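Long-range contacts in galactokinase (Bifidobacterium longum subsp. infantis ATCC 15697 = JCM 1222 = DSM 20088, PDB 6TEQ), which probably catalyses the ATP-dependent phosphorylation of galactose as a GHMP-family kinase, and is captured here with 2-deoxy-2-fluoro-galactose in its sugar pocket: residues A[357-362]-A[373-378]; A[231-236]-A[384-389]; A[344-349]-A[391-396]; A[4-9]-A[401-406]. All coordinates share one frame; numbering follows the deposited sequence. Where two conformers were deposited one is given.

Contact 1 of 4, residues A[357-362]-A[373-378]; sequences NGAYGA and IIALVD
Tyr-360 and Leu-376 bring the two arms of a beta hairpin together, and the interactions between the arms fall into three kinds. The first is backbone pairing. Gly-361 and Leu-376 are an antiparallel hydrogen-bonded pair, with Leu-376 N donating to Gly-361 O at 3.0 Å; from the residue before, Tyr-360 N donates to Leu-376 O at 2.9 Å. One step on, Ala-362 and Ala-375 form a non-hydrogen-bonded pair with their CA atoms only 4.0 Å apart; here Ala-362 CA lies 3.1 Å from Ile-374 O in a CA-H...O contact.

The second kind is polar and reaches beyond the direct pairing. The Tyr-360 ring leaves its backbone with CG anti to the carbonyl carbon (chi1 -70°), which carries it along the strand to Asp-378. There Tyr-360 OH donates to the syn lone pair of Asp-378 OD1 at 2.6 Å. OD1 lies in the ring plane, whereas the carboxylate is turned 84° against the ring. A water also joins Gly-358 O to Asp-378 N.

Apolar contact is the third kind: Ala-359 CB packs on Val-377 CG1 at 4.0 Å, and Ala-362 CB on Ala-375 CB. Helix 322-338 touches the Tyr-360 and Leu-376 side chains, and helix 345-356 touches Ala-362. The small residues are consistent with the close approach of the strands, while the phenol-carboxylate bond and the bridging water extend the connection to the end of segment 373-378.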
loop_
_atom_site.group_PDB
_atom_site.type_symbol
_atom_site.label_atom_id
_atom_site.label_comp_id
_atom_site.label_asym_id
_atom_site.label_seq_id
_atom_site.Cartn_x
_atom_site.Cartn_y
_atom_site.Cartn_z
ATOM N N ASN A 357 18.967 -7.274 17.119
ATOM C CA ASN A 357 18.555 -6.570 18.345
ATOM C C ASN A 357 17.206 -7.095 18.822
ATOM O O ASN A 357 16.492 -6.355 19.460
ATOM C CB ASN A 357 18.642 -5.074 18.138
ATOM C CG ASN A 357 20.112 -4.655 18.094
ATOM O OD1 ASN A 357 20.795 -4.667 19.125
ATOM N ND2 ASN A 357 20.638 -4.373 16.912
ATOM N N GLY A 358 16.879 -8.349 18.470
ATOM C CA GLY A 358 15.800 -9.067 19.163
ATOM C C GLY A 358 14.494 -9.100 18.407
ATOM O O GLY A 358 13.540 -9.627 18.978
ATOM N N ALA A 359 14.395 -8.510 17.217
ATOM C CA ALA A 359 13.145 -8.686 16.439
ATOM C C ALA A 359 12.838 -10.175 16.233
ATOM O O ALA A 359 13.716 -10.902 15.891
ATOM C CB ALA A 359 13.179 -7.966 15.135
ATOM N N TYR A 360 11.582 -10.554 16.346
ATOM C CA TYR A 360 11.106 -11.890 15.924
ATOM C C TYR A 360 11.360 -12.036 14.437
ATOM O O TYR A 360 11.739 -13.069 13.958
ATOM C CB TYR A 360 9.633 -12.054 16.245
ATOM C CG TYR A 360 9.353 -12.152 17.701
ATOM C CD1 TYR A 360 9.489 -13.358 18.367
ATOM C CD2 TYR A 360 8.979 -11.040 18.405
ATOM C CE1 TYR A 360 9.196 -13.439 19.716
ATOM C CE2 TYR A 360 8.788 -11.093 19.744
ATOM C CZ TYR A 360 8.862 -12.301 20.415
ATOM O OH TYR A 360 8.589 -12.308 21.753
ATOM N N GLY A 361 11.164 -10.925 13.715
ATOM C CA GLY A 361 11.529 -10.874 12.318
ATOM C C GLY A 361 11.365 -9.475 11.774
ATOM O O GLY A 361 10.731 -8.644 12.442
ATOM N N ALA A 362 11.935 -9.247 10.621
ATOM C CA ALA A 362 11.940 -7.910 10.012
ATOM C C ALA A 362 12.062 -8.037 8.495
ATOM O O ALA A 362 12.741 -8.959 7.982
ATOM C CB ALA A 362 13.106 -7.110 10.590
ATOM N N ILE A 373 10.892 -0.515 6.312
ATOM C CA ILE A 373 10.922 -1.852 6.901
ATOM C C ILE A 373 9.896 -1.917 8.002
ATOM O O ILE A 373 9.506 -0.919 8.611
ATOM C CB ILE A 373 12.339 -2.281 7.371
ATOM C CG1 ILE A 373 12.808 -1.586 8.651
ATOM C CG2 ILE A 373 13.348 -2.171 6.280
ATOM C CD1 ILE A 373 13.619 -2.484 9.468
ATOM N N ILE A 374 9.545 -3.144 8.330
ATOM C CA ILE A 374 8.719 -3.480 9.486
ATOM C C ILE A 374 9.419 -4.587 10.256
ATOM O O ILE A 374 10.180 -5.369 9.716
ATOM C CB ILE A 374 7.305 -3.863 9.066
ATOM C CG1 ILE A 374 7.277 -5.215 8.379
ATOM C CG2 ILE A 374 6.686 -2.737 8.237
ATOM C CD1 ILE A 374 5.916 -5.676 7.921
ATOM N N ALA A 375 9.118 -4.622 11.535
ATOM C CA ALA A 375 9.635 -5.650 12.431
ATOM C C ALA A 375 8.616 -5.968 13.503
ATOM O O ALA A 375 8.024 -5.041 14.135
ATOM C CB ALA A 375 10.951 -5.171 13.038
ATOM N N LEU A 376 8.459 -7.248 13.758
ATOM C CA LEU A 376 7.699 -7.751 14.906
ATOM C C LEU A 376 8.707 -7.735 16.036
ATOM O O LEU A 376 9.674 -8.457 15.965
ATOM C CB LEU A 376 7.150 -9.142 14.639
ATOM C CG LEU A 376 5.944 -9.203 13.744
ATOM C CD1 LEU A 376 5.687 -10.688 13.373
ATOM C CD2 LEU A 376 4.703 -8.598 14.393
ATOM N N VAL A 377 8.391 -6.975 17.081
ATOM C CA VAL A 377 9.265 -6.823 18.238
ATOM C C VAL A 377 8.426 -6.942 19.503
ATOM O O VAL A 377 7.212 -6.791 19.452
ATOM C CB VAL A 377 10.020 -5.490 18.191
ATOM C CG1 VAL A 377 10.720 -5.298 16.883
ATOM C CG2 VAL A 377 9.113 -4.328 18.487
ATOM N N ASP A 378 9.094 -7.160 20.627
ATOM C CA ASP A 378 8.337 -7.119 21.895
ATOM C C ASP A 378 7.853 -5.706 22.187
ATOM O O ASP A 378 8.560 -4.705 21.898
ATOM C CB ASP A 378 9.133 -7.643 23.068
ATOM C CG ASP A 378 9.364 -9.155 22.990
ATOM O OD1 ASP A 378 8.415 -9.898 22.592
ATOM O OD2 ASP A 378 10.478 -9.560 23.213
HETATM O O HOH W 1 11.904 -7.516 20.285
#

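Contact 2 of 4, residues A[231-236]-A[384-389]; sequences ELLVVD and EIAQKI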
loop_
_atom_site.group_PDB
_atom_site.type_symbol
_atom_site.label_atom_id
_atom_site.label_comp_id
_atom_site.label_asym_id
_atom_site.label_seq_id
_atom_site.Cartn_x
_atom_site.Cartn_y
_atom_site.Cartn_z
ATOM N N GLU A 231 4.763 -5.247 19.358
ATOM C CA GLU A 231 4.766 -3.896 18.764
ATOM C C GLU A 231 5.268 -4.084 17.333
ATOM O O GLU A 231 6.271 -4.802 17.130
ATOM C CB GLU A 231 5.594 -2.961 19.667
ATOM C CG GLU A 231 6.176 -1.725 18.987
ATOM C CD GLU A 231 6.975 -0.824 19.919
ATOM O OE1 GLU A 231 7.414 -1.296 21.016
ATOM O OE2 GLU A 231 7.191 0.339 19.543
ATOM N N LEU A 232 4.575 -3.492 16.366
ATOM C CA LEU A 232 5.030 -3.567 14.971
ATOM C C LEU A 232 5.818 -2.291 14.738
ATOM O O LEU A 232 5.208 -1.228 14.636
ATOM C CB LEU A 232 3.863 -3.678 14.008
ATOM C CG LEU A 232 4.291 -3.830 12.566
ATOM C CD1 LEU A 232 4.907 -5.170 12.307
ATOM C CD2 LEU A 232 3.079 -3.595 11.682
ATOM N N LEU A 233 7.135 -2.420 14.700
ATOM C CA LEU A 233 8.019 -1.277 14.419
ATOM C C LEU A 233 7.928 -1.029 12.916
ATOM O O LEU A 233 8.107 -1.960 12.150
ATOM C CB LEU A 233 9.455 -1.587 14.855
ATOM C CG LEU A 233 10.482 -0.503 14.479
ATOM C CD1 LEU A 233 10.116 0.808 15.124
ATOM C CD2 LEU A 233 11.878 -0.895 14.895
ATOM N N VAL A 234 7.749 0.224 12.528
ATOM C CA VAL A 234 7.800 0.620 11.108
ATOM C C VAL A 234 8.835 1.742 10.972
ATOM O O VAL A 234 8.716 2.702 11.743
ATOM C CB VAL A 234 6.423 1.058 10.614
ATOM C CG1 VAL A 234 6.532 1.585 9.168
ATOM C CG2 VAL A 234 5.443 -0.061 10.753
ATOM N N VAL A 235 9.844 1.548 10.110
ATOM C CA VAL A 235 10.903 2.540 9.940
ATOM C C VAL A 235 10.959 2.889 8.478
ATOM O O VAL A 235 11.237 2.012 7.645
ATOM C CB VAL A 235 12.271 2.025 10.459
ATOM C CG1 VAL A 235 13.382 3.023 10.099
ATOM C CG2 VAL A 235 12.207 1.738 11.940
ATOM N N ASP A 236 10.703 4.131 8.176
ATOM C CA ASP A 236 10.920 4.703 6.843
ATOM C C ASP A 236 12.399 5.033 6.694
ATOM O O ASP A 236 12.955 5.859 7.437
ATOM C CB ASP A 236 10.036 5.928 6.688
ATOM C CG ASP A 236 10.261 6.732 5.413
ATOM O OD1 ASP A 236 10.975 6.267 4.515
ATOM O OD2 ASP A 236 9.705 7.817 5.363
ATOM N N GLU A 384 13.859 1.675 20.961
ATOM C CA GLU A 384 15.287 1.286 21.093
ATOM C C GLU A 384 15.798 0.791 19.758
ATOM O O GLU A 384 16.907 1.176 19.372
ATOM C CB GLU A 384 15.421 0.110 22.052
ATOM C CG GLU A 384 16.845 -0.392 22.233
ATOM C CD GLU A 384 17.002 -0.905 23.658
ATOM O OE1 GLU A 384 16.806 -2.112 23.818
ATOM O OE2 GLU A 384 17.173 -0.060 24.619
ATOM N N ILE A 385 15.014 -0.047 19.068
ATOM C CA ILE A 385 15.485 -0.642 17.794
ATOM C C ILE A 385 15.529 0.444 16.718
ATOM O O ILE A 385 16.494 0.482 15.951
ATOM C CB ILE A 385 14.627 -1.842 17.409
ATOM C CG1 ILE A 385 14.835 -2.993 18.407
ATOM C CG2 ILE A 385 14.945 -2.291 15.970
ATOM C CD1 ILE A 385 13.832 -4.111 18.272
ATOM N N ALA A 386 14.547 1.317 16.665
ATOM C CA ALA A 386 14.562 2.473 15.728
ATOM C C ALA A 386 15.807 3.316 15.954
ATOM O O ALA A 386 16.467 3.697 15.009
ATOM C CB ALA A 386 13.306 3.267 15.888
ATOM N N GLN A 387 16.187 3.554 17.203
ATOM C CA GLN A 387 17.370 4.388 17.464
ATOM C C GLN A 387 18.659 3.645 17.081
ATOM O O GLN A 387 19.578 4.285 16.554
ATOM C CB GLN A 387 17.365 4.795 18.933
ATOM C CG GLN A 387 18.483 5.796 19.244
ATOM C CD GLN A 387 18.285 7.060 18.445
ATOM O OE1 GLN A 387 17.283 7.794 18.652
ATOM N NE2 GLN A 387 19.208 7.306 17.510
ATOM N N LYS A 388 18.702 2.318 17.316
ATOM C CA LYS A 388 19.837 1.509 16.814
ATOM C C LYS A 388 19.936 1.629 15.291
ATOM O O LYS A 388 21.060 1.725 14.762
ATOM C CB LYS A 388 19.698 0.077 17.301
ATOM C CG LYS A 388 20.076 -0.066 18.766
ATOM C CD LYS A 388 19.922 -1.456 19.275
ATOM C CE LYS A 388 20.480 -1.597 20.673
ATOM N NZ LYS A 388 20.080 -2.881 21.278
ATOM N N ILE A 389 18.805 1.573 14.562
ATOM C CA ILE A 389 18.882 1.724 13.095
ATOM C C ILE A 389 19.393 3.134 12.763
ATOM O O ILE A 389 20.283 3.212 11.909
ATOM C CB ILE A 389 17.515 1.444 12.485
ATOM C CG1 ILE A 389 17.123 -0.016 12.689
ATOM C CG2 ILE A 389 17.476 1.867 11.053
ATOM C CD1 ILE A 389 15.658 -0.284 12.477
#
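Leu-233 meets the helix with both of its methyl groups. CD2 presses on Ile-385 CG2 at 3.5 Å, the closest approach between the two segments, and CD1 rests on Ala-386 CB at 4.1 Å. Swinging CG away from the backbone N (chi1 174°) sends one branch to each of these two helical residues. Two positions along the strand, Val-235 CG2 touches Ile-389 CD1 at 4.0 Å, the two side chains lying alongside and pointing opposite ways, and the same valine methyl lies 4.4 Å from Ala-386 CB. Leu-233 and Val-235, alternate residues of the strand, face the helix. The small alanine is bordered by both, with Ile-385 just before it and Ile-389 three residues after it.

Beyond this apolar shell, the strand is fixed by backbone bonds to both neighbours: Leu-233 and Val-235 pair with Ala-375 and Ile-373, while Val-234 and Asp-236 pair with Leu-404 and Arg-402. On the helix, Ile-385 and Ile-389 are one turn apart, joined by the bond from Ile-389 N to Ile-385 O at 2.9 Å, and both also pack against helix 345-356.

The axes of the two short segments approach to 9.4 Å, with their N-to-C directions 25° from parallel. A helix laid nearly along a strand across an apolar face is the two-layer alpha+beta packing of the C-terminal domain of GHMP kinases.

Contact 3 of 4, residues A[344-349]-A[391-396]; sequences VPELDI and DRFEKE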
loop_
_atom_site.group_PDB
_atom_site.type_symbol
_atom_site.label_atom_id
_atom_site.label_comp_id
_atom_site.label_asym_id
_atom_site.label_seq_id
_atom_site.Cartn_x
_atom_site.Cartn_y
_atom_site.Cartn_z
ATOM N N VAL A 344 17.571 -2.502 -1.202
ATOM C CA VAL A 344 18.685 -1.534 -1.298
ATOM C C VAL A 344 19.378 -1.616 0.035
ATOM O O VAL A 344 18.795 -2.109 1.019
ATOM C CB VAL A 344 18.206 -0.113 -1.640
ATOM C CG1 VAL A 344 17.518 -0.077 -2.988
ATOM C CG2 VAL A 344 17.306 0.470 -0.557
ATOM N N PRO A 345 20.613 -1.084 0.135
ATOM C CA PRO A 345 21.360 -1.254 1.382
ATOM C C PRO A 345 20.620 -0.727 2.603
ATOM O O PRO A 345 20.760 -1.341 3.646
ATOM C CB PRO A 345 22.652 -0.472 1.112
ATOM C CG PRO A 345 22.831 -0.726 -0.369
ATOM C CD PRO A 345 21.445 -0.584 -0.973
ATOM N N GLU A 346 19.935 0.418 2.489
ATOM C CA GLU A 346 19.263 0.997 3.664
ATOM C C GLU A 346 18.234 -0.022 4.190
ATOM O O GLU A 346 18.055 -0.132 5.409
ATOM C CB GLU A 346 18.641 2.343 3.322
ATOM C CG GLU A 346 19.663 3.410 2.962
ATOM C CD GLU A 346 19.995 3.550 1.486
ATOM O OE1 GLU A 346 19.874 2.570 0.711
ATOM O OE2 GLU A 346 20.423 4.674 1.110
ATOM N N LEU A 347 17.455 -0.636 3.299
ATOM C CA LEU A 347 16.456 -1.606 3.764
ATOM C C LEU A 347 17.202 -2.778 4.421
ATOM O O LEU A 347 16.772 -3.265 5.485
ATOM C CB LEU A 347 15.605 -2.125 2.621
ATOM C CG LEU A 347 14.685 -1.121 1.935
ATOM C CD1 LEU A 347 14.084 -1.752 0.702
ATOM C CD2 LEU A 347 13.603 -0.640 2.911
ATOM N N ASP A 348 18.236 -3.301 3.735
ATOM C CA ASP A 348 18.871 -4.557 4.209
ATOM C C ASP A 348 19.572 -4.319 5.547
ATOM O O ASP A 348 19.529 -5.170 6.429
ATOM C CB ASP A 348 19.816 -5.125 3.167
ATOM C CG ASP A 348 19.049 -5.584 1.952
ATOM O OD1 ASP A 348 17.833 -5.801 2.085
ATOM O OD2 ASP A 348 19.694 -5.700 0.929
ATOM N N ILE A 349 20.200 -3.167 5.690
ATOM C CA ILE A 349 20.922 -2.837 6.956
ATOM C C ILE A 349 19.917 -2.562 8.094
ATOM O O ILE A 349 20.094 -3.110 9.191
ATOM C CB ILE A 349 21.904 -1.688 6.714
ATOM C CG1 ILE A 349 23.058 -2.142 5.835
ATOM C CG2 ILE A 349 22.383 -1.117 8.070
ATOM C CD1 ILE A 349 23.909 -1.032 5.260
ATOM N N ASP A 391 21.351 5.127 14.549
ATOM C CA ASP A 391 22.799 5.269 14.878
ATOM C C ASP A 391 23.579 4.580 13.772
ATOM O O ASP A 391 24.542 5.140 13.250
ATOM C CB ASP A 391 23.136 4.688 16.239
ATOM C CG ASP A 391 22.761 5.524 17.429
ATOM O OD1 ASP A 391 21.941 6.408 17.252
ATOM O OD2 ASP A 391 23.470 5.375 18.512
ATOM N N ARG A 392 23.100 3.400 13.348
ATOM C CA ARG A 392 23.822 2.666 12.302
ATOM C C ARG A 392 23.784 3.431 10.961
ATOM O O ARG A 392 24.782 3.443 10.228
ATOM C CB ARG A 392 23.194 1.294 12.138
ATOM C CG ARG A 392 23.761 0.519 10.975
ATOM C CD ARG A 392 25.255 0.174 11.100
ATOM N NE ARG A 392 25.600 -0.743 10.008
ATOM C CZ ARG A 392 25.322 -2.048 9.986
ATOM N NH1 ARG A 392 24.710 -2.631 10.978
ATOM N NH2 ARG A 392 25.583 -2.792 8.947
ATOM N N PHE A 393 22.656 3.998 10.613
ATOM C CA PHE A 393 22.518 4.808 9.393
ATOM C C PHE A 393 23.563 5.925 9.400
ATOM O O PHE A 393 24.183 6.180 8.347
ATOM C CB PHE A 393 21.081 5.284 9.276
ATOM C CG PHE A 393 20.183 4.343 8.500
ATOM C CD1 PHE A 393 20.328 2.971 8.600
ATOM C CD2 PHE A 393 19.155 4.843 7.744
ATOM C CE1 PHE A 393 19.483 2.121 7.888
ATOM C CE2 PHE A 393 18.325 3.994 7.032
ATOM C CZ PHE A 393 18.483 2.643 7.136
ATOM N N GLU A 394 23.681 6.648 10.501
ATOM C CA GLU A 394 24.662 7.738 10.601
ATOM C C GLU A 394 26.074 7.182 10.392
ATOM O O GLU A 394 26.837 7.768 9.634
ATOM C CB GLU A 394 24.496 8.468 11.921
ATOM C CG GLU A 394 25.471 9.624 12.019
ATOM C CD GLU A 394 25.257 10.789 11.070
ATOM O OE1 GLU A 394 24.239 10.785 10.333
ATOM O OE2 GLU A 394 26.121 11.695 11.100
ATOM N N LYS A 395 26.424 6.052 11.007
ATOM C CA LYS A 395 27.748 5.428 10.778
ATOM C C LYS A 395 27.934 5.125 9.292
ATOM O O LYS A 395 29.039 5.255 8.839
ATOM C CB LYS A 395 27.885 4.087 11.451
ATOM C CG LYS A 395 28.472 4.112 12.825
ATOM C CD LYS A 395 28.549 2.722 13.378
ATOM C CE LYS A 395 29.933 2.145 13.370
ATOM N NZ LYS A 395 29.894 0.881 14.143
ATOM N N GLU A 396 26.864 4.706 8.600
ATOM C CA GLU A 396 26.909 4.298 7.166
ATOM C C GLU A 396 26.944 5.513 6.232
ATOM O O GLU A 396 27.101 5.340 5.043
ATOM C CB GLU A 396 25.679 3.447 6.804
ATOM C CG GLU A 396 25.707 2.086 7.460
ATOM C CD GLU A 396 26.741 1.085 6.975
ATOM O OE1 GLU A 396 27.289 1.315 5.891
ATOM O OE2 GLU A 396 27.016 0.076 7.707
#
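Two helices of the C-terminal part of the GHMP kinase fold, 345-356 and 382-396, meet here near the surface, the axes of their short segments 11.1 Å apart at closest and their directions 139° from parallel. Ile-349 carries much of the contact from the first helix. Its CG2 sits over the centre of one face of the Arg-392 guanidinium, 3.6 Å from CZ, and at the same distance from Arg-392 CG. The isoleucine crosses the arginine at about a right angle, and its other end, CD1, lies 3.9 Å from Glu-396 CD.

The arginine is shaped for this role by its own segment. Its chain turns at chi2 (64°), bringing the guanidinium back beside Glu-396, four residues later. Arg-392 NE donates to Glu-396 OE2 at 2.8 Å in an almost straight salt bridge, N-H...O angle 171°. The carboxylate oxygen uses its anti lone pair and lies in the guanidinium plane; a weak second bond comes from NH2.

Phe-393 makes the other half of the contact. Its CZ points at Glu-346 O, 3.3 Å away and close to the ring plane, and approaches Glu-346 CB at 3.8 Å. Phe-398 packs edge-to-face against the ring of Phe-393 and also touches Ile-349 and Glu-346.

The salt bridge probably restrains rotation of the guanidinium and fixes the direction its face turns, so that an ion pair within segment 391-396 presents a broad surface to a methyl group of the other helix. Charged side chains thereby contribute to an interface with no direct polar bond between the two segments.

Contact 4 of 4, residues A[4-9]-A[401-406]; sequences VEFIEP and PRALPA
Phe-6 lays its ring against Ala-403, whose CB lies 3.5 Å from the ring centroid and 11° off the normal, a CH-pi contact made over the centre of the face. With CG anti to the carbonyl carbon (chi1 -82°), the phenyl group folds across the neighbouring strand. His-383 stacks with the same ring.

Ile-7 and Arg-402 are the next pair. In one of two conformers of the isoleucine, Ile-7 CG1 meets Arg-402 CD. From a first torsion of 62°, with CG between backbone N and carbonyl carbon, the arginine chain runs extended as far as NE, which forms a salt bridge with Asp-236. Arg-402 NH1 is linked to Glu-5 OE2 through a water in the guanidinium plane, 2.8 Å from each; the charged atoms themselves do not touch.

Prolines finish the contact: Pro-405 CG packs on Pro-9 CD at 3.8 Å, crossing obliquely, while Pro-405 CD approaches Ile-7 O at 3.4 Å. The backbones pair in parallel fashion at Phe-6 and Ala-403, with Ala-403 N donating to Glu-5 O at 2.8 Å and Ile-7 N to Ala-403 O at 2.8 Å. A second water bridges Glu-5 N and Pro-401 O.

Segments almost 400 residues apart are thus joined as a short parallel edge pairing, in which the short, weakly bonded N-terminal strand 5-6 forms one margin of a five-stranded mixed sheet.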
loop_
_atom_site.group_PDB
_atom_site.type_symbol
_atom_site.label_atom_id
_atom_site.label_comp_id
_atom_site.label_asym_id
_atom_site.label_seq_id
_atom_site.Cartn_x
_atom_site.Cartn_y
_atom_site.Cartn_z
ATOM N N VAL A 4 15.943 9.660 16.970
ATOM C CA VAL A 4 15.128 9.246 15.801
ATOM C C VAL A 4 13.707 9.783 16.012
ATOM O O VAL A 4 13.169 9.744 17.152
ATOM C CB VAL A 4 15.154 7.716 15.587
ATOM C CG1 VAL A 4 14.514 6.940 16.719
ATOM C CG2 VAL A 4 14.545 7.375 14.235
ATOM N N GLU A 5 13.145 10.353 14.975
ATOM C CA GLU A 5 11.770 10.902 14.952
ATOM C C GLU A 5 10.746 9.786 14.751
ATOM O O GLU A 5 10.904 9.028 13.779
ATOM C CB GLU A 5 11.610 11.944 13.848
ATOM C CG GLU A 5 10.270 12.630 13.771
ATOM C CD GLU A 5 10.098 13.608 12.608
ATOM O OE1 GLU A 5 9.185 14.451 12.709
ATOM O OE2 GLU A 5 10.863 13.496 11.585
ATOM N N PHE A 6 9.654 9.832 15.522
ATOM C CA PHE A 6 8.414 9.057 15.275
ATOM C C PHE A 6 7.382 10.048 14.732
ATOM O O PHE A 6 7.157 11.125 15.312
ATOM C CB PHE A 6 7.920 8.320 16.521
ATOM C CG PHE A 6 8.615 7.002 16.773
ATOM C CD1 PHE A 6 9.968 6.972 17.107
ATOM C CD2 PHE A 6 7.945 5.788 16.606
ATOM C CE1 PHE A 6 10.622 5.771 17.330
ATOM C CE2 PHE A 6 8.595 4.585 16.828
ATOM C CZ PHE A 6 9.940 4.576 17.177
ATOM N N ILE A 7 6.825 9.705 13.569
ATOM C CA ILE A 7 5.820 10.503 12.809
ATOM C C ILE A 7 4.448 10.055 13.290
ATOM O O ILE A 7 4.045 8.943 12.922
ATOM C CB ILE A 7 5.949 10.252 11.296
ATOM C CG1 ILE A 7 7.340 10.644 10.804
ATOM C CG2 ILE A 7 4.856 10.968 10.523
ATOM C CD1 ILE A 7 7.726 12.022 11.247
ATOM N N GLU A 8 3.773 10.874 14.088
ATOM C CA GLU A 8 2.515 10.502 14.774
ATOM C C GLU A 8 1.356 10.606 13.781
ATOM O O GLU A 8 1.382 11.415 12.850
ATOM C CB GLU A 8 2.315 11.375 16.006
ATOM C CG GLU A 8 3.306 11.088 17.122
ATOM C CD GLU A 8 3.256 9.657 17.631
ATOM O OE1 GLU A 8 4.325 9.033 17.865
ATOM O OE2 GLU A 8 2.141 9.142 17.737
ATOM N N PRO A 9 0.280 9.803 13.916
ATOM C CA PRO A 9 -0.844 10.005 13.020
ATOM C C PRO A 9 -1.671 11.203 13.514
ATOM O O PRO A 9 -1.801 11.482 14.681
ATOM C CB PRO A 9 -1.689 8.733 13.172
ATOM C CG PRO A 9 -1.309 8.228 14.536
ATOM C CD PRO A 9 0.146 8.610 14.747
ATOM N N PRO A 401 16.767 7.898 9.240
ATOM C CA PRO A 401 15.443 7.313 9.061
ATOM C C PRO A 401 14.436 8.033 9.952
ATOM O O PRO A 401 14.819 8.797 10.875
ATOM C CB PRO A 401 15.691 5.861 9.471
ATOM C CG PRO A 401 16.690 5.983 10.569
ATOM C CD PRO A 401 17.593 7.124 10.176
ATOM N N ARG A 402 13.173 7.617 9.801
ATOM C CA ARG A 402 12.124 8.046 10.760
ATOM C C ARG A 402 11.226 6.848 10.986
ATOM O O ARG A 402 11.116 5.988 10.091
ATOM C CB ARG A 402 11.384 9.272 10.260
ATOM C CG ARG A 402 10.660 9.042 8.965
ATOM C CD ARG A 402 10.227 10.374 8.321
ATOM N NE ARG A 402 9.754 10.120 7.006
ATOM C CZ ARG A 402 9.439 11.067 6.153
ATOM N NH1 ARG A 402 9.413 12.326 6.582
ATOM N NH2 ARG A 402 9.092 10.731 4.923
ATOM N N ALA A 403 10.541 6.821 12.089
ATOM C CA ALA A 403 9.698 5.697 12.454
ATOM C C ALA A 403 8.272 6.175 12.617
ATOM O O ALA A 403 7.982 7.347 12.607
ATOM C CB ALA A 403 10.246 5.047 13.711
ATOM N N LEU A 404 7.359 5.219 12.631
ATOM C CA LEU A 404 5.919 5.521 12.780
ATOM C C LEU A 404 5.374 4.483 13.741
ATOM O O LEU A 404 5.685 3.302 13.579
ATOM C CB LEU A 404 5.176 5.323 11.442
ATOM C CG LEU A 404 5.355 6.198 10.220
ATOM C CD1 LEU A 404 6.663 5.878 9.583
ATOM C CD2 LEU A 404 4.209 5.860 9.239
ATOM N N PRO A 405 4.474 4.861 14.674
ATOM C CA PRO A 405 3.681 3.880 15.391
ATOM C C PRO A 405 2.784 3.161 14.392
ATOM O O PRO A 405 2.386 3.752 13.376
ATOM C CB PRO A 405 2.868 4.693 16.372
ATOM C CG PRO A 405 2.748 6.033 15.700
ATOM C CD PRO A 405 4.070 6.231 14.976
ATOM N N ALA A 406 2.477 1.923 14.711
ATOM C CA ALA A 406 1.708 1.094 13.765
ATOM C C ALA A 406 0.891 0.067 14.523
ATOM O O ALA A 406 1.406 -0.624 15.372
ATOM C CB ALA A 406 2.594 0.487 12.711
HETATM O O HOH W 2 14.550 10.876 12.383
HETATM O O HOH W 3 10.084 13.728 8.941
#

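Three of the contacts share one mixed sheet, whose order is 5-6, 402-404, 230-236, 372-378, 361-365. Contact 4 joins the strands at one margin and contact 1 those at the other, their centres 15 Å apart; contact 2 lies 8 Å from each and packs helix 382-396 on the central strand. That helix continues into contact 3, 12 Å from contact 2, where it meets helix 345-356. Along the chain, contact 1 is nested within the loops closed by the other three, and contacts 2 and 3, which interleave, lie within that of contact 4. The N-terminal strand is thereby built into a sheet otherwise made of strands from residue 230 onward.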